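Local coordinates for protein C-domain type II peptide synthetase (Streptomyces globisporus, PDB 4ZNM) that belongs to the condensation-domain family of peptide synthetases and folds into two alpha/beta portions, each built around a mixed beta-sheet, at residues E118-E123 with V150-A155; T230-P233 with G237-K240. One frame throughout, in Å; residues are numbered along the deposited sequence.

From the N terminus, the chain first closes contact 1, where helix 110-125 lies back against strand 148-156. The 26 residues between segments 118-123 and 150-155 carry a sodium site of Ser-130, Glu-133 and Pro-135 and then strand 137-143, which pairs with 148-156 in the six-stranded mixed sheet. Contact 2 follows in series, neither nested in contact 1 nor crossing it. Only three residues separate 230-233 from 237-240, within the loop joining strands 227-229 and 242-249, the outermost strands of the five-stranded sheet. One contact thus binds a helix to a sheet, whereas the other lies within a surface connection. The centres of contact 1 and contact 2 are about 28 Å apart.

Contact 1 (E118-E123 with V150-A155); sequences EELLNE and VLVLIA
Leu-120 and Leu-121 meet Val-152 without any aromatic ring, amide or guanidinium between them; the flat element here is the beta-sheet itself. Helix 110-125 packs on one face of strand 148-156 and helix 162-180 on the other, while strands 47-55 and 137-143 pair antiparallel along its two edges. This is helix-on-sheet packing in a condensation-domain fold, and a worked example of how alternating strand residues serve two layers: Val-150 and Val-152 point toward segment 118-123, whereas Leu-151 and Leu-153 point away, Leu-151 touching Leu-172 and Leu-153 touching Met-165 and Ile-168 of helix 162-180. Segments 118-123 and 150-155 run nearly parallel, at 17°, their axes 9.0 Å apart at closest approach.

Val-152 lodges its two methyls against successive leucines. Its CG1 lies anti to the backbone N (chi1 -178°) and CG2 anti to the carbonyl carbon, an orientation in which CG1 faces Leu-121 and CG2 faces Leu-120. Leu-121 crosses the valine at about a right angle and also touches Val-49 of strand 47-55; Leu-120 comes in obliquely and reaches Val-140 of strand 137-143. The two leucines therefore extend the apolar seam to both flanking strands. Polar groups are kept off it: Glu-118 and Asn-122 bond to the 396-398 loop, and Glu-123 forms a salt bridge with Arg-103. At the seam, Leu-121 CD1 lies 4.0 Å from Val-152 CG1, and Val-152 CG2 stands 4.0 Å from both CG and CD2 of Leu-120.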
loop_
_atom_site.group_PDB
_atom_site.type_symbol
_atom_site.label_atom_id
_atom_site.label_comp_id
_atom_site.label_asym_id
_atom_site.label_seq_id
_atom_site.Cartn_x
_atom_site.Cartn_y
_atom_site.Cartn_z
ATOM N N GLU A 118 1.025 6.145 18.096
ATOM C CA GLU A 118 1.219 4.871 17.422
ATOM C C GLU A 118 0.270 3.818 17.961
ATOM O O GLU A 118 -0.247 3.027 17.210
ATOM C CB GLU A 118 2.654 4.375 17.587
ATOM C CG GLU A 118 3.573 4.807 16.494
ATOM C CD GLU A 118 4.723 3.845 16.320
ATOM O OE1 GLU A 118 5.894 4.285 16.423
ATOM O OE2 GLU A 118 4.445 2.651 16.068
ATOM N N GLU A 119 0.062 3.801 19.269
ATOM C CA GLU A 119 -0.902 2.897 19.872
ATOM C C GLU A 119 -2.321 3.149 19.376
ATOM O O GLU A 119 -3.060 2.213 19.121
ATOM C CB GLU A 119 -0.855 3.016 21.386
ATOM C CG GLU A 119 0.432 2.430 21.956
ATOM C CD GLU A 119 0.678 2.774 23.423
ATOM O OE1 GLU A 119 1.733 2.347 23.942
ATOM O OE2 GLU A 119 -0.163 3.463 24.051
ATOM N N LEU A 120 -2.711 4.401 19.218
ATOM C CA LEU A 120 -4.029 4.665 18.691
ATOM C C LEU A 120 -4.098 4.143 17.262
ATOM O O LEU A 120 -5.047 3.451 16.890
ATOM C CB LEU A 120 -4.351 6.158 18.753
ATOM C CG LEU A 120 -5.747 6.526 18.261
ATOM C CD1 LEU A 120 -6.829 5.768 19.077
ATOM C CD2 LEU A 120 -5.964 8.020 18.326
ATOM N N LEU A 121 -3.085 4.454 16.460
ATOM C CA LEU A 121 -3.082 3.980 15.065
ATOM C C LEU A 121 -3.271 2.443 15.020
ATOM O O LEU A 121 -4.111 1.906 14.276
ATOM C CB LEU A 121 -1.785 4.423 14.374
ATOM C CG LEU A 121 -1.554 3.948 12.944
ATOM C CD1 LEU A 121 -2.711 4.324 12.047
ATOM C CD2 LEU A 121 -0.268 4.516 12.388
ATOM N N ASN A 122 -2.526 1.731 15.849
ATOM C CA ASN A 122 -2.557 0.279 15.806
ATOM C C ASN A 122 -3.891 -0.254 16.251
ATOM O O ASN A 122 -4.390 -1.239 15.701
ATOM C CB ASN A 122 -1.478 -0.312 16.705
ATOM C CG ASN A 122 -0.214 -0.614 15.954
ATOM O OD1 ASN A 122 0.044 -0.035 14.900
ATOM N ND2 ASN A 122 0.578 -1.522 16.482
ATOM N N GLU A 123 -4.461 0.390 17.263
ATOM C CA GLU A 123 -5.751 -0.050 17.780
ATOM C C GLU A 123 -6.800 0.125 16.697
ATOM O O GLU A 123 -7.604 -0.768 16.459
ATOM C CB GLU A 123 -6.155 0.733 19.041
ATOM C CG GLU A 123 -7.492 0.250 19.586
ATOM C CD GLU A 123 -8.062 1.161 20.640
ATOM O OE1 GLU A 123 -7.276 1.875 21.296
ATOM O OE2 GLU A 123 -9.301 1.158 20.811
ATOM N N VAL A 150 -3.603 13.641 17.373
ATOM C CA VAL A 150 -3.345 12.688 16.310
ATOM C C VAL A 150 -4.683 12.324 15.642
ATOM O O VAL A 150 -5.612 11.917 16.320
ATOM C CB VAL A 150 -2.655 11.424 16.863
ATOM C CG1 VAL A 150 -2.475 10.359 15.739
ATOM C CG2 VAL A 150 -1.336 11.783 17.446
ATOM N N LEU A 151 -4.772 12.497 14.329
ATOM C CA LEU A 151 -5.964 12.141 13.590
ATOM C C LEU A 151 -5.714 10.826 12.856
ATOM O O LEU A 151 -4.774 10.750 12.048
ATOM C CB LEU A 151 -6.316 13.227 12.587
ATOM C CG LEU A 151 -7.543 12.879 11.726
ATOM C CD1 LEU A 151 -8.817 12.620 12.554
ATOM C CD2 LEU A 151 -7.764 13.934 10.673
ATOM N N VAL A 152 -6.528 9.812 13.138
ATOM C CA VAL A 152 -6.428 8.522 12.441
ATOM C C VAL A 152 -7.593 8.333 11.488
ATOM O O VAL A 152 -8.749 8.408 11.873
ATOM C CB VAL A 152 -6.394 7.328 13.399
ATOM C CG1 VAL A 152 -6.244 6.005 12.624
ATOM C CG2 VAL A 152 -5.270 7.493 14.421
ATOM N N LEU A 153 -7.267 8.090 10.229
ATOM C CA LEU A 153 -8.267 7.706 9.264
ATOM C C LEU A 153 -8.149 6.235 8.866
ATOM O O LEU A 153 -7.047 5.664 8.733
ATOM C CB LEU A 153 -8.153 8.586 8.030
ATOM C CG LEU A 153 -8.183 10.097 8.279
ATOM C CD1 LEU A 153 -8.122 10.818 6.910
ATOM C CD2 LEU A 153 -9.430 10.489 9.080
ATOM N N ILE A 154 -9.300 5.630 8.651
ATOM C CA ILE A 154 -9.360 4.271 8.160
ATOM C C ILE A 154 -10.387 4.184 7.058
ATOM O O ILE A 154 -11.472 4.738 7.150
ATOM C CB ILE A 154 -9.672 3.300 9.279
ATOM C CG1 ILE A 154 -9.707 1.878 8.728
ATOM C CG2 ILE A 154 -10.948 3.689 9.960
ATOM C CD1 ILE A 154 -9.818 0.837 9.819
ATOM N N ALA A 155 -10.005 3.490 5.998
ATOM C CA ALA A 155 -10.842 3.370 4.822
ATOM C C ALA A 155 -10.708 1.978 4.257
ATOM O O ALA A 155 -9.640 1.361 4.337
ATOM C CB ALA A 155 -10.425 4.389 3.784
#

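Contact 2 (T230-P233 with G237-K240); sequences TDIP and GLPK
A small surface contact, one apolar touch beside one water bridge, lies between segments 230-233 and 237-240 in the loop joining strands 227-229 and 242-249. These are the two outermost strands of the five-stranded mixed sheet in the condensation-domain fold, so the loop must travel from one border of the sheet to the other. Within the loop the two segments meet through that touch and that water, while other parts of the chain tie their outer ends. The backbones come near each other only at Pro-233 O and Gly-237 N, 4.2 Å apart and not hydrogen-bonded.

A water spans the gap, donating to Pro-233 O at 2.9 Å and accepting from Leu-238 N at 3.2 Å. Gly-237, just before that N-H, has a positive phi of 61°, a conformation that glycine adopts readily.

Each segment also has its own anchor. Asp-231 OD2 bonds to Lys-434 N and Thr-437 OG1, Ile-232 O accepts from Arg-432 NE, and Lys-240 forms a salt bridge with Asp-405. Between these anchors the Ile-232 and Leu-238 side chains cross at about a right angle. With Ile-232 CG2 anti to the backbone N and CG1 anti to the carbonyl carbon (chi1 -55°), both branches meet a single leucine methyl: Leu-238 CD1 lies 4.0 Å from Ile-232 CD1 and 4.1 Å from Ile-232 CG2.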
loop_
_atom_site.group_PDB
_atom_site.type_symbol
_atom_site.label_atom_id
_atom_site.label_comp_id
_atom_site.label_asym_id
_atom_site.label_seq_id
_atom_site.Cartn_x
_atom_site.Cartn_y
_atom_site.Cartn_z
ATOM N N THR A 230 6.058 -21.620 3.559
ATOM C CA THR A 230 5.346 -21.230 4.759
ATOM C C THR A 230 5.632 -22.180 5.901
ATOM O O THR A 230 6.053 -23.306 5.684
ATOM C CB THR A 230 3.857 -21.186 4.515
ATOM O OG1 THR A 230 3.424 -22.419 3.919
ATOM C CG2 THR A 230 3.511 -20.028 3.586
ATOM N N ASP A 231 5.399 -21.703 7.121
ATOM C CA ASP A 231 5.564 -22.517 8.326
ATOM C C ASP A 231 4.366 -23.408 8.552
ATOM O O ASP A 231 4.505 -24.472 9.121
ATOM C CB ASP A 231 5.748 -21.654 9.572
ATOM C CG ASP A 231 7.008 -20.814 9.529
ATOM O OD1 ASP A 231 8.016 -21.316 9.001
ATOM O OD2 ASP A 231 6.984 -19.654 10.048
ATOM N N ILE A 232 3.192 -22.949 8.125
ATOM C CA ILE A 232 1.956 -23.664 8.353
ATOM C C ILE A 232 1.280 -23.810 6.995
ATOM O O ILE A 232 1.099 -22.804 6.263
ATOM C CB ILE A 232 1.039 -22.928 9.366
ATOM C CG1 ILE A 232 1.777 -22.655 10.690
ATOM C CG2 ILE A 232 -0.204 -23.758 9.618
ATOM C CD1 ILE A 232 1.161 -21.523 11.522
ATOM N N PRO A 233 0.897 -25.047 6.639
ATOM C CA PRO A 233 0.278 -25.224 5.324
ATOM C C PRO A 233 -1.125 -24.679 5.223
ATOM O O PRO A 233 -1.871 -24.568 6.192
ATOM C CB PRO A 233 0.262 -26.740 5.138
ATOM C CG PRO A 233 0.246 -27.299 6.502
ATOM C CD PRO A 233 1.088 -26.331 7.329
ATOM N N GLY A 237 -5.831 -25.022 7.588
ATOM C CA GLY A 237 -7.072 -24.278 7.780
ATOM C C GLY A 237 -7.177 -23.404 9.025
ATOM O O GLY A 237 -8.275 -23.213 9.564
ATOM N N LEU A 238 -6.054 -22.853 9.487
ATOM C CA LEU A 238 -6.099 -21.920 10.610
ATOM C C LEU A 238 -6.866 -20.669 10.204
ATOM O O LEU A 238 -6.897 -20.311 9.031
ATOM C CB LEU A 238 -4.689 -21.539 11.090
ATOM C CG LEU A 238 -3.803 -22.670 11.630
ATOM C CD1 LEU A 238 -2.644 -22.103 12.426
ATOM C CD2 LEU A 238 -4.579 -23.660 12.469
ATOM N N PRO A 239 -7.476 -19.991 11.184
ATOM C CA PRO A 239 -8.190 -18.736 10.913
ATOM C C PRO A 239 -7.298 -17.655 10.305
ATOM O O PRO A 239 -6.157 -17.471 10.710
ATOM C CB PRO A 239 -8.689 -18.316 12.301
ATOM C CG PRO A 239 -7.810 -19.034 13.273
ATOM C CD PRO A 239 -7.510 -20.343 12.613
ATOM N N LYS A 240 -7.847 -16.943 9.332
ATOM C CA LYS A 240 -7.167 -15.855 8.670
ATOM C C LYS A 240 -6.797 -14.717 9.626
ATOM O O LYS A 240 -7.627 -14.210 10.383
ATOM C CB LYS A 240 -8.058 -15.313 7.565
ATOM C CG LYS A 240 -7.444 -14.205 6.710
ATOM C CD LYS A 240 -6.266 -14.724 5.877
ATOM C CE LYS A 240 -5.539 -13.566 5.151
ATOM N NZ LYS A 240 -6.402 -12.927 4.131
HETATM O O HOH W 1 -3.314 -22.685 7.826
#